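Uncharacterized protein (Novosphingobium aromaticivorans, PDB 2RFR) is of unknown function but adopts the NTF2-like, cystatin-like fold of SnoaL-like domains, with three copies of the chain in its assembly. Local coordinates at residues L43-G48 with R126-G131; E23-Y28 with A97-H102; L12-D17 with V90-D95. All blocks are in the same frame, centred on the assembly; numbering follows the deposited sequence. Where two conformers were deposited one is given.

Interaction 1: L43-G48 with R126-G131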
ATOM      1  N   LEU A  43       5.425 -16.878  -8.527  1.00  9.99           N
ATOM      2  CA  LEU A  43       4.721 -16.498  -7.313  1.00  9.90           C
ATOM      3  C   LEU A  43       3.668 -17.533  -6.905  1.00  8.76           C
ATOM      4  O   LEU A  43       3.289 -17.553  -5.727  1.00 10.03           O
ATOM      5  CB  LEU A  43       4.064 -15.136  -7.502  1.00  8.49           C
ATOM      6  CG  LEU A  43       4.975 -13.950  -7.848  1.00  8.91           C
ATOM      7  CD1 LEU A  43       4.086 -12.725  -8.150  1.00 10.49           C
ATOM      8  CD2 LEU A  43       5.955 -13.638  -6.713  1.00 10.88           C
ATOM      9  N   TRP A  44       3.179 -18.304  -7.881  1.00  9.15           N
ATOM     10  CA  TRP A  44       2.210 -19.355  -7.677  1.00  9.22           C
ATOM     11  C   TRP A  44       2.850 -20.707  -7.548  1.00 10.50           C
ATOM     12  O   TRP A  44       3.937 -20.964  -8.046  1.00 11.36           O
ATOM     13  CB  TRP A  44       1.264 -19.429  -8.891  1.00  9.69           C
ATOM     14  CG  TRP A  44       0.076 -18.462  -8.909  1.00  9.49           C
ATOM     15  CD1 TRP A  44      -1.198 -18.723  -8.588  1.00  8.72           C
ATOM     16  CD2 TRP A  44       0.116 -17.067  -9.369  1.00  8.16           C
ATOM     17  NE1 TRP A  44      -1.965 -17.624  -8.805  1.00  9.69           N
ATOM     18  CE2 TRP A  44      -1.189 -16.598  -9.301  1.00  8.56           C
ATOM     19  CE3 TRP A  44       1.103 -16.225  -9.871  1.00  8.78           C
ATOM     20  CZ2 TRP A  44      -1.538 -15.306  -9.686  1.00  9.83           C
ATOM     21  CZ3 TRP A  44       0.754 -14.930 -10.241  1.00  9.81           C
ATOM     22  CH2 TRP A  44      -0.559 -14.496 -10.158  1.00  9.29           C
ATOM     23  N   VAL A  45       2.115 -21.603  -6.900  1.00  9.69           N
ATOM     24  CA  VAL A  45       2.370 -23.066  -6.978  1.00 10.07           C
ATOM     25  C   VAL A  45       2.286 -23.494  -8.431  1.00 10.21           C
ATOM     26  O   VAL A  45       1.698 -22.821  -9.295  1.00  9.98           O
ATOM     27  CB  VAL A  45       1.437 -23.860  -6.050  1.00 10.64           C
ATOM     28  CG1 VAL A  45       1.635 -23.440  -4.585  1.00 11.44           C
ATOM     29  CG2 VAL A  45      -0.017 -23.786  -6.487  1.00 12.22           C
ATOM     30  N   GLU A  46       2.861 -24.664  -8.724  0.50 11.36           N
ATOM     31  CA  GLU A  46       2.944 -25.102 -10.116  0.50 10.67           C
ATOM     32  C   GLU A  46       1.606 -25.150 -10.831  0.50 12.21           C
ATOM     33  O   GLU A  46       1.516 -24.769 -11.988  0.50 12.73           O
ATOM     34  CB  GLU A  46       3.586 -26.517 -10.213  0.50 12.50           C
ATOM     35  CG  GLU A  46       3.509 -27.136 -11.635  0.50 14.56           C
ATOM     36  CD  GLU A  46       4.205 -26.319 -12.727  0.50 17.58           C
ATOM     37  OE1 GLU A  46       5.271 -25.754 -12.469  0.50 17.79           O
ATOM     38  OE2 GLU A  46       3.676 -26.236 -13.860  0.50 21.56           O
ATOM     39  N   ASP A  47       0.593 -25.649 -10.138  1.00 11.38           N
ATOM     40  CA  ASP A  47      -0.747 -25.739 -10.703  1.00 12.92           C
ATOM     41  C   ASP A  47      -1.682 -24.609 -10.229  1.00 11.64           C
ATOM     42  O   ASP A  47      -2.893 -24.738 -10.178  1.00 13.64           O
ATOM     43  CB  ASP A  47      -1.350 -27.110 -10.404  1.00 13.72           C
ATOM     44  CG  ASP A  47      -1.615 -27.357  -8.970  1.00 19.66           C
ATOM     45  OD1 ASP A  47      -1.070 -26.633  -8.118  1.00 22.30           O
ATOM     46  OD2 ASP A  47      -2.294 -28.401  -8.670  1.00 27.71           O
ATOM     47  N   GLY A  48      -1.079 -23.466  -9.946  1.00 10.65           N
ATOM     48  CA  GLY A  48      -1.832 -22.297  -9.505  1.00  9.99           C
ATOM     49  C   GLY A  48      -2.760 -21.756 -10.573  1.00  9.90           C
ATOM     50  O   GLY A  48      -2.584 -21.996 -11.763  1.00 10.51           O
ATOM     51  N   ARG A 126      -0.562 -20.918   0.080  1.00  9.93           N
ATOM     52  CA  ARG A 126      -0.179 -22.014   0.962  1.00 11.92           C
ATOM     53  C   ARG A 126       1.296 -22.024   1.215  1.00 10.90           C
ATOM     54  O   ARG A 126       2.093 -21.564   0.439  1.00 10.39           O
ATOM     55  CB  ARG A 126      -0.702 -23.323   0.472  1.00 17.30           C
ATOM     56  CG  ARG A 126      -0.031 -23.895  -0.645  1.00 18.30           C
ATOM     57  CD  ARG A 126      -0.486 -25.385  -0.718  1.00 25.69           C
ATOM     58  NE  ARG A 126       0.125 -25.958  -1.868  1.00 23.50           N
ATOM     59  CZ  ARG A 126      -0.459 -26.221  -3.040  1.00 23.72           C
ATOM     60  NH1 ARG A 126      -1.761 -26.034  -3.254  1.00 22.60           N
ATOM     61  NH2 ARG A 126       0.306 -26.739  -3.984  1.00 27.37           N
ATOM     62  N   ARG A 127       1.635 -22.583   2.363  1.00  9.79           N
ATOM     63  CA  ARG A 127       3.022 -22.713   2.762  1.00 10.47           C
ATOM     64  C   ARG A 127       3.583 -23.887   2.015  1.00 12.60           C
ATOM     65  O   ARG A 127       3.099 -24.972   2.180  1.00 21.30           O
ATOM     66  CB  ARG A 127       3.095 -22.966   4.279  1.00 12.20           C
ATOM     67  CG  ARG A 127       4.516 -22.874   4.835  1.00 12.32           C
ATOM     68  CD  ARG A 127       4.561 -23.462   6.275  1.00 13.11           C
ATOM     69  NE  ARG A 127       3.571 -22.839   7.167  1.00 12.73           N
ATOM     70  CZ  ARG A 127       3.736 -21.624   7.719  1.00 12.25           C
ATOM     71  NH1 ARG A 127       4.867 -20.904   7.567  1.00 12.48           N
ATOM     72  NH2 ARG A 127       2.786 -21.124   8.497  1.00 12.36           N
ATOM     73  N   THR A 128       4.651 -23.725   1.307  1.00 13.24           N
ATOM     74  CA  THR A 128       5.328 -24.816   0.615  1.00 14.94           C
ATOM     75  C   THR A 128       6.685 -24.954   1.237  1.00 15.65           C
ATOM     76  O   THR A 128       7.123 -24.085   1.967  1.00 17.30           O
ATOM     77  CB  THR A 128       5.509 -24.510  -0.893  1.00 13.71           C
ATOM     78  OG1 THR A 128       6.627 -23.626  -1.116  1.00 13.95           O
ATOM     79  CG2 THR A 128       4.210 -23.955  -1.530  1.00 13.89           C
ATOM     80  N   PRO A 129       7.403 -26.035   0.901  1.00 17.97           N
ATOM     81  CA  PRO A 129       8.765 -26.153   1.437  1.00 19.98           C
ATOM     82  C   PRO A 129       9.707 -25.028   1.050  1.00 21.90           C
ATOM     83  O   PRO A 129      10.684 -24.790   1.774  1.00 27.08           O
ATOM     84  CB  PRO A 129       9.232 -27.517   0.894  1.00 21.58           C
ATOM     85  CG  PRO A 129       7.989 -28.295   0.710  1.00 21.14           C
ATOM     86  CD  PRO A 129       6.961 -27.265   0.224  1.00 19.71           C
ATOM     87  N   ALA A 130       9.420 -24.313  -0.035  1.00 19.07           N
ATOM     88  CA  ALA A 130      10.246 -23.219  -0.510  1.00 19.77           C
ATOM     89  C   ALA A 130       9.661 -21.847  -0.095  1.00 20.33           C
ATOM     90  O   ALA A 130      10.145 -20.812  -0.567  1.00 20.55           O
ATOM     91  CB  ALA A 130      10.330 -23.259  -1.991  1.00 23.11           C
ATOM     92  N   GLY A 131       8.639 -21.846   0.755  1.00 17.26           N
ATOM     93  CA  GLY A 131       8.006 -20.602   1.203  1.00 15.62           C
ATOM     94  C   GLY A 131       6.563 -20.490   0.782  1.00 13.46           C
ATOM     95  O   GLY A 131       6.001 -21.343   0.105  1.00 12.62           O
TER
HETATM   96  O   HOH W   1      -3.021 -26.241  -6.109  1.00 37.99           O
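V45 lies over one face of the R126 guanidinium, beside two type I β turns, V45-G48 and the hairpin turn T128-G131 of the NTF2-like sheet. V45 CG1 stands 3.5 Å above the guanidinium plane, displaced toward its rim, R126 NH2 being nearest at 3.6 Å. The two side chains cross nearly at right angles. V45 CG1 also meets T128 CG2 at 4.0 Å, roughly perpendicular to its direction to R126 NH2. R126 CG sits between its own backbone N and carbonyl carbon (chi1 75°), from where the extended chain carries the charge to V45. At the guanidinium edge D47 OD1 lies 4.4 Å from R126 NH2, too far for a salt bridge. Water 1 bridges them, donating to D47 OD1 (2.8 Å) and accepting from R126 NH1 (3.1 Å).

Strand 131-141 pairs with both segments through the backbone (V45 to A134, R126 to R133), probably fixing their spacing. T128 OG1 forms an ST turn, accepting from A130 N at 3.1 Å (139°). Alanine here would probably cost A130 N its acceptor and G131 O one of two donors, and open a gap beside V45 CG1. T128 OG1 lies 2.7 Å from G131 O, on a lone pair in the carbonyl plane.

Interaction 2: E23-Y28 with A97-H102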
ATOM      1  N   GLU A  23       4.746  -9.553   0.621  1.00 10.55           N
ATOM      2  CA  GLU A  23       5.823  -9.425  -0.354  1.00 10.94           C
ATOM      3  C   GLU A  23       5.463 -10.100  -1.660  1.00 11.91           C
ATOM      4  O   GLU A  23       5.709  -9.513  -2.732  1.00 11.97           O
ATOM      5  CB  GLU A  23       7.167  -9.905   0.285  1.00 12.93           C
ATOM      6  CG  GLU A  23       8.344  -9.871  -0.562  1.00 16.88           C
ATOM      7  CD  GLU A  23       8.879  -8.490  -0.903  1.00 14.96           C
ATOM      8  OE1 GLU A  23       8.818  -7.448  -0.139  1.00 15.44           O
ATOM      9  OE2 GLU A  23       9.587  -8.526  -1.899  1.00 17.48           O
ATOM     10  N   LEU A  24       4.821 -11.275  -1.661  1.00 10.42           N
ATOM     11  CA  LEU A  24       4.360 -11.888  -2.908  1.00 10.99           C
ATOM     12  C   LEU A  24       3.446 -10.955  -3.661  1.00 10.22           C
ATOM     13  O   LEU A  24       3.579 -10.774  -4.871  1.00 11.06           O
ATOM     14  CB  LEU A  24       3.583 -13.209  -2.655  1.00 13.12           C
ATOM     15  CG  LEU A  24       4.294 -14.460  -2.186  1.00 15.46           C
ATOM     16  CD1 LEU A  24       3.282 -15.549  -1.880  1.00 15.78           C
ATOM     17  CD2 LEU A  24       5.309 -14.950  -3.290  1.00 15.41           C
ATOM     18  N   ILE A  25       2.458 -10.419  -2.972  1.00  8.92           N
ATOM     19  CA  ILE A  25       1.494  -9.562  -3.595  1.00  8.16           C
ATOM     20  C   ILE A  25       2.161  -8.281  -4.134  1.00  8.13           C
ATOM     21  O   ILE A  25       1.880  -7.878  -5.274  1.00  9.50           O
ATOM     22  CB  ILE A  25       0.329  -9.222  -2.639  1.00  9.01           C
ATOM     23  CG1 ILE A  25      -0.335 -10.504  -2.157  1.00  8.77           C
ATOM     24  CG2 ILE A  25      -0.687  -8.252  -3.312  1.00 10.14           C
ATOM     25  CD1 ILE A  25      -1.373 -10.248  -1.027  1.00 11.00           C
ATOM     26  N   ALA A  26       3.091  -7.714  -3.379  1.00  7.88           N
ATOM     27  CA  ALA A  26       3.800  -6.477  -3.783  1.00  7.93           C
ATOM     28  C   ALA A  26       4.721  -6.733  -4.972  1.00  8.34           C
ATOM     29  O   ALA A  26       5.037  -5.776  -5.684  1.00  8.79           O
ATOM     30  CB  ALA A  26       4.554  -5.920  -2.617  1.00  9.80           C
ATOM     31  N   ARG A  27       5.187  -7.972  -5.190  1.00  8.08           N
ATOM     32  CA  ARG A  27       6.016  -8.262  -6.335  1.00  8.18           C
ATOM     33  C   ARG A  27       5.248  -8.428  -7.629  1.00  9.12           C
ATOM     34  O   ARG A  27       5.852  -8.300  -8.686  1.00  8.84           O
ATOM     35  CB  ARG A  27       6.800  -9.576  -6.070  1.00 10.29           C
ATOM     36  CG  ARG A  27       7.925  -9.396  -5.068  1.00 10.36           C
ATOM     37  CD  ARG A  27       8.585 -10.782  -4.769  1.00 16.65           C
ATOM     38  NE  ARG A  27       9.576 -10.606  -3.726  1.00 26.54           N
ATOM     39  N   TYR A  28       3.946  -8.723  -7.579  1.00  7.90           N
ATOM     40  CA  TYR A  28       3.198  -9.013  -8.770  1.00  8.01           C
ATOM     41  C   TYR A  28       3.317  -7.866  -9.773  1.00  8.32           C
ATOM     42  O   TYR A  28       3.633  -8.091 -10.954  1.00  8.49           O
ATOM     43  CB  TYR A  28       1.715  -9.306  -8.422  1.00  8.61           C
ATOM     44  CG  TYR A  28       0.957  -9.574  -9.692  1.00  9.72           C
ATOM     45  CD1 TYR A  28       0.857 -10.841 -10.209  1.00 10.08           C
ATOM     46  CD2 TYR A  28       0.355  -8.520 -10.427  1.00 10.40           C
ATOM     47  CE1 TYR A  28       0.249 -11.060 -11.446  1.00 10.94           C
ATOM     48  CE2 TYR A  28      -0.210  -8.772 -11.675  1.00 11.32           C
ATOM     49  CZ  TYR A  28      -0.251 -10.032 -12.165  1.00 12.01           C
ATOM     50  OH  TYR A  28      -0.786 -10.353 -13.389  1.00 15.48           O
ATOM     51  N   ALA A  97      -3.555 -19.276   3.726  1.00  9.09           N
ATOM     52  CA  ALA A  97      -3.858 -17.889   3.986  1.00  8.74           C
ATOM     53  C   ALA A  97      -4.741 -17.366   2.856  1.00  8.32           C
ATOM     54  O   ALA A  97      -4.786 -17.911   1.764  1.00  9.05           O
ATOM     55  CB  ALA A  97      -2.578 -17.034   4.059  1.00 10.20           C
ATOM     56  N   THR A  98      -5.396 -16.259   3.191  0.61  9.04           N
ATOM     57  CA  THR A  98      -6.257 -15.504   2.248  0.61  8.82           C
ATOM     58  C   THR A  98      -5.930 -14.024   2.324  0.61  9.76           C
ATOM     59  O   THR A  98      -5.724 -13.510   3.438  0.61 11.69           O
ATOM     60  CB  THR A  98      -7.754 -15.724   2.598  0.61 10.18           C
ATOM     61  OG1 THR A  98      -8.033 -17.141   2.665  0.61 14.41           O
ATOM     62  CG2 THR A  98      -8.698 -15.098   1.537  0.61 11.72           C
ATOM     63  N   ALA A  99      -5.929 -13.332   1.186  1.00  7.80           N
ATOM     64  CA  ALA A  99      -5.731 -11.892   1.199  1.00  8.43           C
ATOM     65  C   ALA A  99      -6.763 -11.275   0.296  1.00  7.87           C
ATOM     66  O   ALA A  99      -7.206 -11.863  -0.689  1.00  8.73           O
ATOM     67  CB  ALA A  99      -4.329 -11.525   0.693  1.00  9.62           C
ATOM     68  N   ARG A 100      -7.135 -10.045   0.577  0.56  7.84           N
ATOM     69  CA  ARG A 100      -7.984  -9.243  -0.275  0.56  7.78           C
ATOM     70  C   ARG A 100      -7.336  -7.885  -0.480  0.56  8.55           C
ATOM     71  O   ARG A 100      -6.769  -7.323   0.452  0.56  8.90           O
ATOM     72  CB  ARG A 100      -9.367  -9.077   0.337  0.56  9.27           C
ATOM     73  CG  ARG A 100     -10.199 -10.371   0.397  0.56 10.71           C
ATOM     74  CD  ARG A 100     -11.333 -10.226   1.397  0.56 14.35           C
ATOM     75  NE  ARG A 100     -10.878 -10.372   2.790  0.56 15.40           N
ATOM     76  CZ  ARG A 100     -11.275  -9.625   3.833  0.56 18.51           C
ATOM     77  NH1 ARG A 100     -12.170  -8.663   3.720  0.56 19.95           N
ATOM     78  NH2 ARG A 100     -10.755  -9.840   5.037  0.56 17.04           N
ATOM     79  N   CYS A 101      -7.428  -7.363  -1.703  1.00  7.90           N
ATOM     80  CA  CYS A 101      -6.860  -6.064  -2.027  1.00  7.76           C
ATOM     81  C   CYS A 101      -7.614  -5.531  -3.263  1.00  6.89           C
ATOM     82  O   CYS A 101      -8.321  -6.228  -3.937  1.00  9.69           O
ATOM     83  CB  CYS A 101      -5.353  -6.101  -2.262  1.00  8.71           C
ATOM     84  SG  CYS A 101      -4.794  -7.009  -3.724  1.00  9.87           S
ATOM     85  N   HIS A 102      -7.349  -4.271  -3.500  1.00  7.30           N
ATOM     86  CA  HIS A 102      -7.778  -3.622  -4.732  1.00  7.93           C
ATOM     87  C   HIS A 102      -6.634  -3.616  -5.700  1.00  7.17           C
ATOM     88  O   HIS A 102      -5.453  -3.588  -5.311  1.00  7.85           O
ATOM     89  CB  HIS A 102      -8.188  -2.185  -4.466  1.00  8.75           C
ATOM     90  CG  HIS A 102      -9.337  -2.016  -3.541  1.00  9.04           C
ATOM     91  ND1 HIS A 102      -9.179  -1.787  -2.192  1.00 17.07           N
ATOM     92  CD2 HIS A 102     -10.655  -2.052  -3.759  1.00  8.42           C
ATOM     93  CE1 HIS A 102     -10.386  -1.641  -1.649  1.00 18.58           C
ATOM     94  NE2 HIS A 102     -11.304  -1.817  -2.581  1.00 10.23           N
TER
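No flat group comes between I25 and its two strand partners, A99 and C101; the aromatic rings stand at the borders of the contact. F125, from the neighbouring strand 112-128, touches both I25 and A99, and W123 of the same strand touches C101. Y28 turns its ring to a different partner, R137, in a cation-pi pair.

This is the helix-on-sheet packing of an NTF2-like domain: I25 points from the long N-terminal helix 5-33 toward strand 96-109 of the curved sheet, and its two branches divide the work. CG1 lies anti to the carbonyl carbon (chi1 -57°) and the chain runs on extended (chi2 171°), which brings I25 CD1 to 3.7 Å from A99 CB. The other branch, I25 CG2, approaches C101 SG at 4.3 Å, a looser touch. A99 and C101 lie two residues apart and face the helix, whereas R100 between them points away, its NH1 hydrogen-bonded to L152 O. The CA atoms of I25 and A99 are 9.0 Å apart, a span one isoleucine covers even against a short alanine. L85 and A88 of strand 81-93 also touch I25.

E23 OE2 forms a salt bridge with R27 NE at 2.8 Å, and E23 OE1 pairs with R18 and R22 of the second subunit.

All three touching residues are buried and no hydrogen bond crosses between the segments, which implies that they cohere here by apolar contact, while E23 carries its charge on the other side of the helix, to R27 and the second subunit.

Interaction 3: L12-D17 with V90-D95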
ATOM      1  N   LEU A  12       6.605 -14.714  16.173  1.00 11.36           N
ATOM      2  CA  LEU A  12       7.495 -14.238  15.128  1.00 11.14           C
ATOM      3  C   LEU A  12       7.183 -14.934  13.811  1.00 10.31           C
ATOM      4  O   LEU A  12       7.150 -14.304  12.744  1.00 11.28           O
ATOM      5  CB  LEU A  12       8.941 -14.458  15.531  1.00 13.19           C
ATOM      6  CG  LEU A  12      10.004 -14.034  14.561  1.00 14.83           C
ATOM      7  CD1 LEU A  12       9.835 -12.542  14.255  1.00 19.50           C
ATOM      8  CD2 LEU A  12      11.384 -14.350  15.163  1.00 18.74           C
ATOM      9  N   ARG A  13       6.958 -16.234  13.828  1.00 11.06           N
ATOM     10  CA  ARG A  13       6.633 -16.959  12.618  1.00 10.38           C
ATOM     11  C   ARG A  13       5.393 -16.411  11.941  1.00 11.06           C
ATOM     12  O   ARG A  13       5.342 -16.326  10.731  1.00 10.97           O
ATOM     13  CB  ARG A  13       6.501 -18.440  12.937  1.00 12.64           C
ATOM     14  CG  ARG A  13       6.373 -19.315  11.662  1.00 12.83           C
ATOM     15  CD  ARG A  13       6.403 -20.767  12.033  1.00 16.71           C
ATOM     16  NE  ARG A  13       6.518 -21.732  10.928  1.00 22.53           N
ATOM     17  CZ  ARG A  13       5.560 -22.544  10.563  1.00 19.54           C
ATOM     18  NH1 ARG A  13       4.343 -22.415  11.073  1.00 22.97           N
ATOM     19  NH2 ARG A  13       5.824 -23.479   9.650  1.00 20.00           N
ATOM     20  N   LEU A  14       4.404 -16.053  12.745  0.62 11.81           N
ATOM     21  CA  LEU A  14       3.180 -15.481  12.199  0.62 11.95           C
ATOM     22  C   LEU A  14       3.446 -14.159  11.511  0.62 11.06           C
ATOM     23  O   LEU A  14       2.936 -13.891  10.439  0.62 11.60           O
ATOM     24  CB  LEU A  14       2.136 -15.331  13.310  0.62 12.51           C
ATOM     25  CG  LEU A  14       0.798 -14.805  12.827  0.62 16.46           C
ATOM     26  CD1 LEU A  14       0.283 -15.626  11.626  0.62 18.85           C
ATOM     27  CD2 LEU A  14      -0.259 -14.787  13.951  0.62 18.38           C
ATOM     28  N   LEU A  15       4.257 -13.293  12.113  1.00 10.99           N
ATOM     29  CA  LEU A  15       4.658 -12.033  11.472  1.00 10.50           C
ATOM     30  C   LEU A  15       5.415 -12.308  10.207  1.00 10.25           C
ATOM     31  O   LEU A  15       5.211 -11.624   9.203  1.00 10.56           O
ATOM     32  CB  LEU A  15       5.462 -11.137  12.403  1.00 12.22           C
ATOM     33  CG  LEU A  15       4.721 -10.425  13.516  1.00 13.85           C
ATOM     34  CD1 LEU A  15       5.766  -9.589  14.238  1.00 19.30           C
ATOM     35  CD2 LEU A  15       3.645  -9.531  12.963  1.00 18.47           C
ATOM     36  N   GLU A  16       6.318 -13.281  10.227  1.00 10.71           N
ATOM     37  CA  GLU A  16       7.059 -13.639   9.020  1.00 10.62           C
ATOM     38  C   GLU A  16       6.154 -14.123   7.912  1.00 10.62           C
ATOM     39  O   GLU A  16       6.351 -13.804   6.751  1.00 10.93           O
ATOM     40  CB  GLU A  16       8.155 -14.672   9.330  1.00 10.48           C
ATOM     41  CG  GLU A  16       9.276 -14.093  10.182  1.00 10.80           C
ATOM     42  CD  GLU A  16      10.207 -15.168  10.704  1.00 13.43           C
ATOM     43  OE1 GLU A  16       9.785 -16.302  10.967  1.00 15.01           O
ATOM     44  OE2 GLU A  16      11.416 -14.908  10.894  1.00 15.06           O
ATOM     45  N   ASP A  17       5.181 -14.923   8.260  1.00  9.75           N
ATOM     46  CA  ASP A  17       4.210 -15.452   7.293  1.00  9.61           C
ATOM     47  C   ASP A  17       3.484 -14.284   6.621  1.00  9.71           C
ATOM     48  O   ASP A  17       3.376 -14.233   5.395  1.00  9.56           O
ATOM     49  CB  ASP A  17       3.188 -16.349   8.018  1.00  9.90           C
ATOM     50  CG  ASP A  17       3.727 -17.678   8.463  1.00 11.45           C
ATOM     51  OD1 ASP A  17       4.749 -18.153   7.956  1.00 11.38           O
ATOM     52  OD2 ASP A  17       3.009 -18.264   9.298  1.00 11.71           O
ATOM     53  N   VAL A  90      -4.717  -9.570   5.239  1.00  8.93           N
ATOM     54  CA  VAL A  90      -4.209 -10.935   5.200  1.00  8.85           C
ATOM     55  C   VAL A  90      -4.723 -11.671   6.407  1.00 10.34           C
ATOM     56  O   VAL A  90      -4.641 -11.147   7.523  1.00 11.93           O
ATOM     57  CB  VAL A  90      -2.665 -10.921   5.162  1.00 10.10           C
ATOM     58  CG1 VAL A  90      -2.109 -12.392   5.239  1.00 12.83           C
ATOM     59  CG2 VAL A  90      -2.131 -10.210   3.922  1.00 12.53           C
ATOM     60  N   THR A  91      -5.208 -12.887   6.195  1.00  9.54           N
ATOM     61  CA  THR A  91      -5.553 -13.825   7.281  1.00 10.41           C
ATOM     62  C   THR A  91      -4.800 -15.134   7.070  1.00 10.53           C
ATOM     63  O   THR A  91      -4.931 -15.739   6.034  1.00 11.64           O
ATOM     64  CB  THR A  91      -7.029 -14.107   7.300  1.00 13.51           C
ATOM     65  OG1 THR A  91      -7.746 -12.891   7.521  1.00 19.14           O
ATOM     66  CG2 THR A  91      -7.392 -15.125   8.418  1.00 17.43           C
ATOM     67  N   VAL A  92      -3.980 -15.519   8.045  1.00 11.27           N
ATOM     68  CA  VAL A  92      -3.275 -16.779   8.043  1.00 11.33           C
ATOM     69  C   VAL A  92      -3.991 -17.779   8.926  1.00 11.83           C
ATOM     70  O   VAL A  92      -4.374 -17.457  10.053  1.00 13.73           O
ATOM     71  CB  VAL A  92      -1.828 -16.574   8.517  1.00 11.80           C
ATOM     72  CG1 VAL A  92      -1.062 -17.907   8.599  1.00 15.20           C
ATOM     73  CG2 VAL A  92      -1.117 -15.519   7.664  1.00 15.86           C
ATOM     74  N   GLU A  93      -4.161 -18.987   8.420  1.00 12.15           N
ATOM     75  CA  GLU A  93      -4.730 -20.095   9.157  1.00 13.47           C
ATOM     76  C   GLU A  93      -3.833 -21.312   8.946  1.00 13.32           C
ATOM     77  O   GLU A  93      -3.983 -22.039   7.998  1.00 14.41           O
ATOM     78  CB  GLU A  93      -6.139 -20.381   8.660  1.00 17.04           C
ATOM     79  CG  GLU A  93      -7.113 -19.242   8.919  1.00 23.51           C
ATOM     80  N   GLY A  94      -2.898 -21.504   9.849  1.00 15.46           N
ATOM     81  CA  GLY A  94      -2.000 -22.632   9.736  1.00 13.83           C
ATOM     82  C   GLY A  94      -1.041 -22.534   8.598  1.00 12.68           C
ATOM     83  O   GLY A  94      -0.162 -21.713   8.603  1.00 13.37           O
ATOM     84  N   ASP A  95      -1.237 -23.388   7.600  1.00 11.41           N
ATOM     85  CA  ASP A  95      -0.398 -23.464   6.409  1.00 11.18           C
ATOM     86  C   ASP A  95      -1.110 -22.881   5.183  1.00 10.41           C
ATOM     87  O   ASP A  95      -0.620 -23.069   4.084  1.00 11.54           O
ATOM     88  CB  ASP A  95       0.027 -24.907   6.145  1.00 11.33           C
ATOM     89  CG  ASP A  95       0.885 -25.484   7.245  1.00 13.11           C
ATOM     90  OD1 ASP A  95       1.641 -24.699   7.865  1.00 13.49           O
ATOM     91  OD2 ASP A  95       0.804 -26.713   7.476  1.00 19.15           O
TER
HETATM   92  O   HOH W   2       3.400 -25.058   9.750  1.00 26.97           O
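Helix 5-33 of the NTF2-like fold packs here on strand 81-93, an edge strand of the sheet within the chain, just before its hairpin turn, setting L14 and D17 against V92. The two helix residues, one turn apart, meet V92 from different directions. In the conformer described (L14 was deposited in two), L14 CG lies anti to the backbone N (chi1 -177°), and L14 CD1 reaches V92 CB at 3.9 Å as leucine and valine lie alongside each other, running opposite ways. V92 CG1 lies 4.0 Å from L14 CD1 and 4.1 Å from D17 OD2, with the aspartate crossing the valine at about a right angle.

The touch of D17 OD2 is van der Waals; the polar partners of the carboxylate lie beyond the two segments, among them R127 NH1 and W132 NE1 on OD1. Water 2 lies in the plane of the R13 guanidinium, accepts from R13 NH2 at 2.9 Å and donates to D95 OD1 at 2.6 Å. D95 OD1 also pairs with R127 NE, so the two acids share one arginine. R18 and I21 extend the cover over V92, as expected for the long N-terminal helix lying across the curved sheet of an NTF2-like domain.

Overall arrangement
Interaction 2 is the core contact, all its touching residues buried and its centre about 5 Å from the centre of the chain, and it is purely apolar. Interactions 1 and 3, centred about 13 and 17 Å out, are only partly buried, and each adds a water bridge between an arginine and an aspartate to its apolar touches. Interactions 2 and 3 hold the same helix 5-33, against the neighbouring strands 96-109 and 81-93. Interaction 1 shares that sheet but involves no helix directly; it joins interaction 2 where L43 packs on L24 and W44 on Y28. R127 ties it to interaction 3 through salt bridges to D17 and D95.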